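Local coordinates for mitochondrial dynamics protein MID49 (Mus musculus, PDB 4WOY) that recruits the dynamin-related fission protein Drp1 (DNM1L) to the mitochondrial surface and regulates its GTPase activity, this being its cytoplasmic, nucleotidyltransferase-like part, at residues A[63-68]-A[170-175]; A[75-80]-A[113-118]; A[97-102]-A[202-207]. The protein carries 1 engineered substitution. All blocks are in the same frame, centred on the assembly; numbering follows the deposited sequence.

Contact 1 (A[63-68]-A[170-175])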
loop_
_atom_site.group_PDB
_atom_site.type_symbol
_atom_site.label_atom_id
_atom_site.label_comp_id
_atom_site.label_asym_id
_atom_site.label_seq_id
_atom_site.Cartn_x
_atom_site.Cartn_y
_atom_site.Cartn_z
ATOM N N ALA A 63 10.428 7.123 -7.414
ATOM C CA ALA A 63 10.112 6.756 -6.039
ATOM C C ALA A 63 11.098 5.754 -5.490
ATOM O O ALA A 63 11.431 5.790 -4.306
ATOM C CB ALA A 63 8.726 6.190 -5.955
ATOM N N GLY A 64 11.541 4.837 -6.340
ATOM C CA GLY A 64 12.443 3.796 -5.888
ATOM C C GLY A 64 11.791 2.772 -4.977
ATOM O O GLY A 64 10.648 2.350 -5.181
ATOM N N THR A 65 12.547 2.360 -3.971
ATOM C CA THR A 65 12.133 1.282 -3.084
ATOM C C THR A 65 11.951 1.772 -1.655
ATOM O O THR A 65 12.108 0.998 -0.714
ATOM C CB THR A 65 13.162 0.119 -3.096
ATOM O OG1 THR A 65 14.484 0.642 -2.885
ATOM C CG2 THR A 65 13.140 -0.584 -4.426
ATOM N N ALA A 66 11.635 3.057 -1.500
ATOM C CA ALA A 66 11.381 3.641 -0.179
ATOM C C ALA A 66 10.227 2.919 0.472
ATOM O O ALA A 66 10.290 2.570 1.649
ATOM C CB ALA A 66 11.077 5.123 -0.287
ATOM N N GLU A 67 9.180 2.689 -0.317
ATOM C CA GLU A 67 8.018 1.928 0.116
ATOM C C GLU A 67 8.155 0.467 -0.285
ATOM O O GLU A 67 9.025 0.098 -1.095
ATOM C CB GLU A 67 6.740 2.484 -0.512
ATOM C CG GLU A 67 6.552 3.956 -0.339
ATOM C CD GLU A 67 6.293 4.323 1.091
ATOM O OE1 GLU A 67 5.647 3.518 1.799
ATOM O OE2 GLU A 67 6.706 5.430 1.498
ATOM N N HIS A 68 7.269 -0.357 0.263
ATOM C CA HIS A 68 7.157 -1.744 -0.163
ATOM C C HIS A 68 6.874 -1.806 -1.652
ATOM O O HIS A 68 6.348 -0.858 -2.248
ATOM C CB HIS A 68 6.029 -2.472 0.576
ATOM C CG HIS A 68 6.335 -2.750 2.006
ATOM N ND1 HIS A 68 7.550 -2.459 2.578
ATOM C CD2 HIS A 68 5.575 -3.297 2.993
ATOM C CE1 HIS A 68 7.536 -2.805 3.854
ATOM N NE2 HIS A 68 6.349 -3.322 4.122
ATOM N N GLU A 170 24.672 -4.187 -5.156
ATOM C CA GLU A 170 24.762 -2.891 -5.808
ATOM C C GLU A 170 23.742 -1.902 -5.267
ATOM O O GLU A 170 22.736 -1.563 -5.897
ATOM C CB GLU A 170 24.659 -3.062 -7.343
ATOM C CG GLU A 170 23.412 -3.806 -7.831
ATOM C CD GLU A 170 23.344 -3.917 -9.365
ATOM O OE1 GLU A 170 24.189 -3.249 -9.999
ATOM O OE2 GLU A 170 22.457 -4.646 -9.851
ATOM N N CYS A 171 24.083 -1.477 -4.058
ATOM C CA CYS A 171 23.436 -0.428 -3.330
ATOM C C CYS A 171 21.920 -0.503 -3.356
ATOM O O CYS A 171 21.270 0.516 -3.585
ATOM C CB CYS A 171 23.879 0.915 -3.896
ATOM S SG CYS A 171 25.656 1.204 -3.910
ATOM N N LEU A 172 21.347 -1.677 -3.108
ATOM C CA LEU A 172 19.885 -1.778 -3.099
ATOM C C LEU A 172 19.424 -2.727 -2.027
ATOM O O LEU A 172 20.106 -3.661 -1.731
ATOM C CB LEU A 172 19.372 -2.260 -4.442
ATOM C CG LEU A 172 18.008 -1.672 -4.682
ATOM C CD1 LEU A 172 18.175 -0.221 -5.090
ATOM C CD2 LEU A 172 17.291 -2.505 -5.743
ATOM N N GLU A 173 18.282 -2.442 -1.420
ATOM C CA GLU A 173 17.597 -3.338 -0.494
ATOM C C GLU A 173 16.136 -3.102 -0.698
ATOM O O GLU A 173 15.762 -1.942 -0.830
ATOM C CB GLU A 173 17.954 -3.029 0.952
ATOM C CG GLU A 173 19.224 -3.637 1.456
ATOM C CD GLU A 173 19.598 -3.101 2.830
ATOM O OE1 GLU A 173 19.088 -2.023 3.203
ATOM O OE2 GLU A 173 20.421 -3.733 3.526
ATOM N N PHE A 174 15.292 -4.131 -0.691
ATOM C CA PHE A 174 13.860 -3.839 -0.588
ATOM C C PHE A 174 12.940 -4.982 -0.174
ATOM O O PHE A 174 13.348 -6.133 -0.052
ATOM C CB PHE A 174 13.337 -3.249 -1.896
ATOM C CG PHE A 174 13.375 -4.183 -3.049
ATOM C CD1 PHE A 174 14.506 -4.284 -3.832
ATOM C CD2 PHE A 174 12.266 -4.942 -3.375
ATOM C CE1 PHE A 174 14.543 -5.125 -4.915
ATOM C CE2 PHE A 174 12.297 -5.803 -4.457
ATOM C CZ PHE A 174 13.436 -5.882 -5.230
ATOM N N THR A 175 11.675 -4.626 0.030
ATOM C CA THR A 175 10.677 -5.536 0.539
ATOM C C THR A 175 9.539 -5.771 -0.447
ATOM O O THR A 175 9.024 -4.836 -1.042
ATOM C CB THR A 175 10.104 -5.001 1.832
ATOM O OG1 THR A 175 11.177 -4.789 2.752
ATOM C CG2 THR A 175 9.113 -5.987 2.432
HETATM O O HOH W 1 11.058 -1.891 -0.089
#

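Contact 2 (A[75-80]-A[113-118])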
loop_
_atom_site.group_PDB
_atom_site.type_symbol
_atom_site.label_atom_id
_atom_site.label_comp_id
_atom_site.label_asym_id
_atom_site.label_seq_id
_atom_site.Cartn_x
_atom_site.Cartn_y
_atom_site.Cartn_z
ATOM N N LEU A 75 -7.078 -13.430 -6.893
ATOM C CA LEU A 75 -7.956 -14.584 -6.864
ATOM C C LEU A 75 -8.919 -14.463 -8.026
ATOM O O LEU A 75 -9.398 -13.356 -8.309
ATOM C CB LEU A 75 -8.725 -14.652 -5.546
ATOM C CG LEU A 75 -8.003 -15.168 -4.304
ATOM C CD1 LEU A 75 -7.097 -14.091 -3.697
ATOM C CD2 LEU A 75 -9.040 -15.693 -3.314
ATOM N N GLU A 76 -9.166 -15.559 -8.741
ATOM C CA GLU A 76 -10.205 -15.509 -9.766
ATOM C C GLU A 76 -11.467 -16.125 -9.192
ATOM O O GLU A 76 -11.582 -17.345 -9.122
ATOM C CB GLU A 76 -9.774 -16.221 -11.047
ATOM C CG GLU A 76 -8.608 -15.508 -11.723
ATOM C CD GLU A 76 -8.019 -16.249 -12.892
ATOM O OE1 GLU A 76 -8.362 -17.438 -13.117
ATOM O OE2 GLU A 76 -7.208 -15.614 -13.597
ATOM N N LEU A 77 -12.406 -15.279 -8.775
ATOM C CA LEU A 77 -13.650 -15.766 -8.189
ATOM C C LEU A 77 -14.712 -16.061 -9.273
ATOM O O LEU A 77 -14.813 -15.340 -10.264
ATOM C CB LEU A 77 -14.183 -14.751 -7.173
ATOM C CG LEU A 77 -13.304 -14.451 -5.953
ATOM C CD1 LEU A 77 -13.958 -13.431 -5.013
ATOM C CD2 LEU A 77 -12.983 -15.735 -5.214
ATOM N N GLU A 78 -15.467 -17.142 -9.114
ATOM C CA GLU A 78 -16.591 -17.414 -10.026
ATOM C C GLU A 78 -17.602 -16.263 -10.000
ATOM O O GLU A 78 -18.034 -15.838 -8.938
ATOM C CB GLU A 78 -17.305 -18.735 -9.685
ATOM C CG GLU A 78 -16.424 -19.983 -9.742
ATOM C CD GLU A 78 -15.599 -20.213 -8.469
ATOM O OE1 GLU A 78 -15.535 -19.314 -7.603
ATOM O OE2 GLU A 78 -15.020 -21.308 -8.335
ATOM N N PRO A 79 -17.937 -15.723 -11.169
ATOM C CA PRO A 79 -18.879 -14.592 -11.202
ATOM C C PRO A 79 -20.259 -14.912 -10.626
ATOM O O PRO A 79 -20.882 -15.886 -11.026
ATOM C CB PRO A 79 -18.971 -14.256 -12.697
ATOM C CG PRO A 79 -18.469 -15.497 -13.411
ATOM C CD PRO A 79 -17.442 -16.099 -12.506
ATOM N N GLY A 80 -20.703 -14.104 -9.668
ATOM C CA GLY A 80 -22.012 -14.278 -9.062
ATOM C C GLY A 80 -22.113 -15.339 -7.978
ATOM O O GLY A 80 -23.179 -15.558 -7.408
ATOM N N SER A 113 -16.742 -24.814 -5.589
ATOM C CA SER A 113 -15.657 -23.874 -5.838
ATOM C C SER A 113 -14.377 -24.253 -5.099
ATOM O O SER A 113 -14.423 -24.601 -3.921
ATOM C CB SER A 113 -16.061 -22.468 -5.430
ATOM O OG SER A 113 -14.913 -21.635 -5.424
ATOM N N PRO A 114 -13.224 -24.154 -5.786
ATOM C CA PRO A 114 -11.924 -24.444 -5.166
ATOM C C PRO A 114 -11.635 -23.511 -4.001
ATOM O O PRO A 114 -10.874 -23.859 -3.101
ATOM C CB PRO A 114 -10.921 -24.224 -6.323
ATOM C CG PRO A 114 -11.666 -23.301 -7.305
ATOM C CD PRO A 114 -13.085 -23.757 -7.212
ATOM N N TRP A 115 -12.259 -22.342 -3.992
ATOM C CA TRP A 115 -12.057 -21.436 -2.889
ATOM C C TRP A 115 -12.844 -21.848 -1.627
ATOM O O TRP A 115 -12.633 -21.263 -0.546
ATOM C CB TRP A 115 -12.441 -20.015 -3.305
ATOM C CG TRP A 115 -11.684 -19.506 -4.506
ATOM C CD1 TRP A 115 -12.209 -19.188 -5.735
ATOM C CD2 TRP A 115 -10.266 -19.247 -4.593
ATOM N NE1 TRP A 115 -11.206 -18.751 -6.576
ATOM C CE2 TRP A 115 -10.009 -18.779 -5.902
ATOM C CE3 TRP A 115 -9.191 -19.388 -3.701
ATOM C CZ2 TRP A 115 -8.716 -18.446 -6.336
ATOM C CZ3 TRP A 115 -7.909 -19.042 -4.133
ATOM C CH2 TRP A 115 -7.686 -18.576 -5.436
ATOM N N ASP A 116 -13.755 -22.822 -1.756
ATOM C CA ASP A 116 -14.607 -23.204 -0.614
ATOM C C ASP A 116 -13.801 -23.732 0.592
ATOM O O ASP A 116 -14.239 -23.577 1.735
ATOM C CB ASP A 116 -15.648 -24.257 -1.000
ATOM C CG ASP A 116 -16.755 -23.704 -1.868
ATOM O OD1 ASP A 116 -16.914 -22.468 -1.954
ATOM O OD2 ASP A 116 -17.486 -24.524 -2.456
ATOM N N ARG A 117 -12.623 -24.310 0.356
ATOM C CA ARG A 117 -11.815 -24.811 1.470
ATOM C C ARG A 117 -11.317 -23.681 2.396
ATOM O O ARG A 117 -10.873 -23.942 3.517
ATOM C CB ARG A 117 -10.632 -25.614 0.969
ATOM C CG ARG A 117 -9.632 -24.790 0.262
ATOM C CD ARG A 117 -8.409 -25.614 -0.051
ATOM N NE ARG A 117 -7.513 -25.666 1.090
ATOM C CZ ARG A 117 -6.225 -25.980 1.002
ATOM N NH1 ARG A 117 -5.685 -26.279 -0.181
ATOM N NH2 ARG A 117 -5.476 -25.991 2.098
ATOM N N PHE A 118 -11.391 -22.439 1.925
ATOM C CA PHE A 118 -11.022 -21.289 2.739
ATOM C C PHE A 118 -12.231 -20.639 3.380
ATOM O O PHE A 118 -12.144 -19.530 3.914
ATOM C CB PHE A 118 -10.254 -20.279 1.885
ATOM C CG PHE A 118 -9.111 -20.898 1.157
ATOM C CD1 PHE A 118 -7.978 -21.315 1.861
ATOM C CD2 PHE A 118 -9.191 -21.138 -0.214
ATOM C CE1 PHE A 118 -6.915 -21.927 1.194
ATOM C CE2 PHE A 118 -8.135 -21.750 -0.886
ATOM C CZ PHE A 118 -6.991 -22.154 -0.172
#

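Contact 3 (A[97-102]-A[202-207])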
loop_
_atom_site.group_PDB
_atom_site.type_symbol
_atom_site.label_atom_id
_atom_site.label_comp_id
_atom_site.label_asym_id
_atom_site.label_seq_id
_atom_site.Cartn_x
_atom_site.Cartn_y
_atom_site.Cartn_z
ATOM N N CYS A 97 -12.617 -2.538 6.424
ATOM C CA CYS A 97 -12.665 -3.929 5.944
ATOM C C CYS A 97 -13.893 -4.276 5.120
ATOM O O CYS A 97 -14.839 -3.518 5.017
ATOM C CB CYS A 97 -12.596 -4.919 7.112
ATOM S SG CYS A 97 -11.144 -4.786 8.142
ATOM N N TRP A 98 -13.858 -5.459 4.533
ATOM C CA TRP A 98 -14.949 -5.955 3.703
ATOM C C TRP A 98 -15.058 -7.476 3.847
ATOM O O TRP A 98 -14.033 -8.160 4.033
ATOM C CB TRP A 98 -14.725 -5.561 2.228
ATOM C CG TRP A 98 -15.160 -4.160 1.873
ATOM C CD1 TRP A 98 -14.585 -2.969 2.264
ATOM C CD2 TRP A 98 -16.270 -3.808 1.045
ATOM N NE1 TRP A 98 -15.279 -1.908 1.735
ATOM C CE2 TRP A 98 -16.314 -2.395 0.977
ATOM C CE3 TRP A 98 -17.228 -4.549 0.355
ATOM C CZ2 TRP A 98 -17.273 -1.719 0.246
ATOM C CZ3 TRP A 98 -18.188 -3.868 -0.384
ATOM C CH2 TRP A 98 -18.198 -2.470 -0.435
ATOM N N ALA A 99 -16.281 -8.008 3.776
ATOM C CA ALA A 99 -16.459 -9.466 3.798
ATOM C C ALA A 99 -16.751 -9.962 2.392
ATOM O O ALA A 99 -17.275 -9.235 1.551
ATOM C CB ALA A 99 -17.552 -9.895 4.752
ATOM N N VAL A 100 -16.360 -11.197 2.143
ATOM C CA VAL A 100 -16.596 -11.845 0.873
ATOM C C VAL A 100 -17.530 -13.034 1.166
ATOM O O VAL A 100 -17.128 -14.024 1.788
ATOM C CB VAL A 100 -15.250 -12.289 0.187
ATOM C CG1 VAL A 100 -15.508 -12.933 -1.146
ATOM C CG2 VAL A 100 -14.307 -11.106 0.009
ATOM N N ARG A 101 -18.785 -12.904 0.729
ATOM C CA ARG A 101 -19.862 -13.827 1.082
ATOM C C ARG A 101 -20.059 -14.865 -0.011
ATOM O O ARG A 101 -20.227 -14.544 -1.187
ATOM C CB ARG A 101 -21.173 -13.053 1.303
ATOM C CG ARG A 101 -22.335 -13.864 1.854
ATOM C CD ARG A 101 -23.667 -13.092 1.749
ATOM N NE ARG A 101 -23.892 -12.192 2.877
ATOM C CZ ARG A 101 -24.553 -11.037 2.800
ATOM N NH1 ARG A 101 -25.050 -10.614 1.633
ATOM N NH2 ARG A 101 -24.708 -10.293 3.891
ATOM N N ARG A 102 -20.041 -16.117 0.387
ATOM C CA ARG A 102 -20.334 -17.199 -0.512
ATOM C C ARG A 102 -21.837 -17.163 -0.762
ATOM O O ARG A 102 -22.618 -16.876 0.140
ATOM C CB ARG A 102 -19.856 -18.526 0.062
ATOM C CG ARG A 102 -20.199 -19.723 -0.791
ATOM C CD ARG A 102 -19.598 -19.687 -2.196
ATOM N NE ARG A 102 -19.439 -21.065 -2.658
ATOM C CZ ARG A 102 -20.414 -21.802 -3.187
ATOM N NH1 ARG A 102 -21.628 -21.295 -3.351
ATOM N NH2 ARG A 102 -20.180 -23.057 -3.553
ATOM N N SER A 202 -10.233 -11.191 11.257
ATOM C CA SER A 202 -9.217 -11.665 10.328
ATOM C C SER A 202 -9.855 -12.488 9.236
ATOM O O SER A 202 -9.236 -12.759 8.206
ATOM C CB SER A 202 -8.131 -12.477 11.054
ATOM O OG SER A 202 -7.037 -11.668 11.461
ATOM N N ASN A 203 -11.113 -12.847 9.429
ATOM C CA ASN A 203 -11.867 -13.375 8.308
ATOM C C ASN A 203 -12.128 -12.261 7.270
ATOM O O ASN A 203 -12.173 -12.519 6.077
ATOM C CB ASN A 203 -13.178 -13.997 8.800
ATOM C CG ASN A 203 -12.945 -15.204 9.704
ATOM O OD1 ASN A 203 -12.020 -15.992 9.487
ATOM N ND2 ASN A 203 -13.769 -15.331 10.745
ATOM N N LEU A 204 -12.228 -11.017 7.720
ATOM C CA LEU A 204 -12.455 -9.906 6.805
ATOM C C LEU A 204 -11.216 -9.537 5.974
ATOM O O LEU A 204 -10.078 -9.746 6.401
ATOM C CB LEU A 204 -12.946 -8.674 7.563
ATOM C CG LEU A 204 -14.262 -8.898 8.318
ATOM C CD1 LEU A 204 -14.684 -7.651 9.042
ATOM C CD2 LEU A 204 -15.366 -9.362 7.392
ATOM N N TRP A 205 -11.475 -8.997 4.787
ATOM C CA TRP A 205 -10.458 -8.493 3.865
ATOM C C TRP A 205 -10.200 -7.011 4.132
ATOM O O TRP A 205 -11.066 -6.321 4.664
ATOM C CB TRP A 205 -10.914 -8.699 2.414
ATOM C CG TRP A 205 -10.996 -10.135 2.098
ATOM C CD1 TRP A 205 -11.834 -11.056 2.660
ATOM C CD2 TRP A 205 -10.170 -10.851 1.183
ATOM N NE1 TRP A 205 -11.578 -12.302 2.151
ATOM C CE2 TRP A 205 -10.568 -12.205 1.240
ATOM C CE3 TRP A 205 -9.138 -10.476 0.316
ATOM C CZ2 TRP A 205 -9.970 -13.179 0.463
ATOM C CZ3 TRP A 205 -8.548 -11.441 -0.448
ATOM C CH2 TRP A 205 -8.964 -12.784 -0.377
ATOM N N LEU A 206 -9.016 -6.522 3.776
ATOM C CA LEU A 206 -8.707 -5.123 3.986
ATOM C C LEU A 206 -8.921 -4.330 2.673
ATOM O O LEU A 206 -8.497 -4.737 1.583
ATOM C CB LEU A 206 -7.277 -4.992 4.484
ATOM C CG LEU A 206 -6.783 -3.622 4.907
ATOM C CD1 LEU A 206 -7.395 -3.302 6.263
ATOM C CD2 LEU A 206 -5.295 -3.630 4.979
ATOM N N GLN A 207 -9.595 -3.200 2.766
ATOM C CA GLN A 207 -9.796 -2.390 1.579
ATOM C C GLN A 207 -8.487 -1.739 1.181
ATOM O O GLN A 207 -7.785 -1.159 2.006
ATOM C CB GLN A 207 -10.840 -1.306 1.807
ATOM C CG GLN A 207 -11.042 -0.425 0.594
ATOM C CD GLN A 207 -12.012 0.710 0.850
ATOM O OE1 GLN A 207 -11.823 1.515 1.771
ATOM N NE2 GLN A 207 -13.074 0.766 0.055
#

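Contact 1 (A[63-68]-A[170-175])
F174 holds CG between its backbone N and carbonyl carbon (chi1 66°), which swings the phenyl ring off to one side and leaves CB as the part of the side chain that comes closest to T65. On T65, CG2 stands anti to the carbonyl carbon and OG1 takes the remaining place between N and C (chi1 50°), and both branches lie against 170-175. The two side chains cross at about a right angle: T65 CB is 3.6 Å from F174 CB, and T65 CG2 reaches the root of the phenyl ring at an oblique angle, 3.9 Å from F174 CG. T65 OG1 lies 3.5 Å from E173 O.

Further along, H68 and T175 lie side by side and point the same way. T175 CG2 forms a CH-pi contact over one face of the imidazole, 4.0 Å from the ring centroid and 19° off the normal, displaced toward the ND1-CE1 rim. T175 CB also approaches that rim, 3.7 Å from H68 ND1. Between these two patches the main chains are joined by a water, which donates to E67 O at 3.0 Å and accepts from T175 N at 2.8 Å, so it satisfies a polar group on each side.

The carboxylate of E173 turns elsewhere, to a salt bridge with K166 on the adjacent hairpin strand, while the ring of F174 packs on L165. The type II' turn from A63 to A66, with G64 at positive phi, presents T65 to the strand. The water-bridged approach precedes the parallel pairing of strands 69-74 and 173-182, and is thus the entry of a loop into the mixed central sheet of a nucleotidyltransferase-like fold.

Contact 2 (A[75-80]-A[113-118])
The indole of W115 stands with one face against L75 and L77 and its pyrrole edge against the main chain of 75-80. The side chains of L75 and W115 run obliquely to one another, yet L75 CD2 sits almost straight above the six-membered ring, 3.6 Å from its centroid and 12° off the normal, a CH-pi contact. L77 meets W115 at about a right angle and extends only its CD2 over the five-membered ring, 3.9 Å from that centroid and nearer the CD1 side. The two leucines, on either side of E76 in the chain, thus share the same face of the indole.

E76 contributes its carbonyl. W115 NE1 donates to E76 O over 2.9 Å with an N-H...O angle of 162°; the oxygen lies in the indole plane, whereas the donor stands well above the plane of the carbonyl. This bond satisfies the indole nitrogen of a buried side chain and limits rotation of the ring about its CB-CG bond.

E78 bends at chi2 (83°), which folds its carboxylate back toward S113, with its plane nearly perpendicular to the indole. S113 OG donates to E78 OE2 over 2.9 Å on the syn side, somewhat out of the carboxylate plane. The other oxygen, OE1, faces the indole edge and accepts from W82 NE1. S113 OG also accepts from W115 N at 3.1 Å, so one hydroxyl links the glutamate to the backbone that carries the tryptophan.

F48 meets W115 edge-to-face, and L124 packs on both leucines and the indole. S113 OG and W115 N form an ST turn leading into the 3-10 segment 116-117, and the buried tryptophan of this turn anchors the loop between strands 69-74 and 82-86 at the periphery of the nucleotidyltransferase-like fold.

Contact 3 (A[97-102]-A[202-207])
The W205 indole carries V100 CG2 over one face, 3.8 Å from the centroid of its five-membered ring and 19° off the normal, displaced toward CD1 and NE1; W98 O lies at an edge of the same ring. The valine and the indole cross obliquely in this CH-pi contact. V100 CG2 reaches the ring because it stands anti to the carbonyl carbon, with CG1 anti to the backbone N. At the other flat pair, the W98 indole and the Q207 amide are inclined by 37°, and W98 NE1 is 3.9 Å from Q207 NE2; the amide oxygen is taken by N297.

Between these groups the strands pair antiparallel. W98 and W205 form the hydrogen-bonded pair: W98 N donates to W205 O at 2.9 Å, and W205 N donates to W98 O at 2.8 Å. C97 and L206 form the neighbouring non-hydrogen-bonded pair, their side chains on the other face from W98 and W205. L204, just before the strand, lays its CD2 against A99 CB at 3.5 Å and its CB against C97 CB at 3.8 Å.

The short segments diverge, with 134° between their directions. Beyond W98 the edge of strand 97-102 that faced W205 passes to L124, which V100 meets through its backbone, while strand 82-86 pairs along the other edge. L124 O also accepts from W205 NE1, so the buried indole has its polar atom satisfied. The chemistry implies a junction set by just two backbone bonds, with apolar side chains on both faces extending the hold beyond the paired residues.

Contacts 2 and 3 are neighbours, their centres about 14 Å apart, and touch directly: D116 OD1 bonds R102 NE in a salt bridge, while L75 packs on W205 and L77 on V100. Contact 1 lies on the other side of the chain's centre from contact 3, although both reach the same mixed sheet. All three are only partly buried. Contact 1 has a water bridge and threonine contacts to F174 and an imidazole. Contact 2, the most peripheral, combines leucine packing with side-chain hydrogen bonds around a buried tryptophan, whereas contact 3 joins true strands by backbone bonds. L124 packs against residues of both contacts 2 and 3.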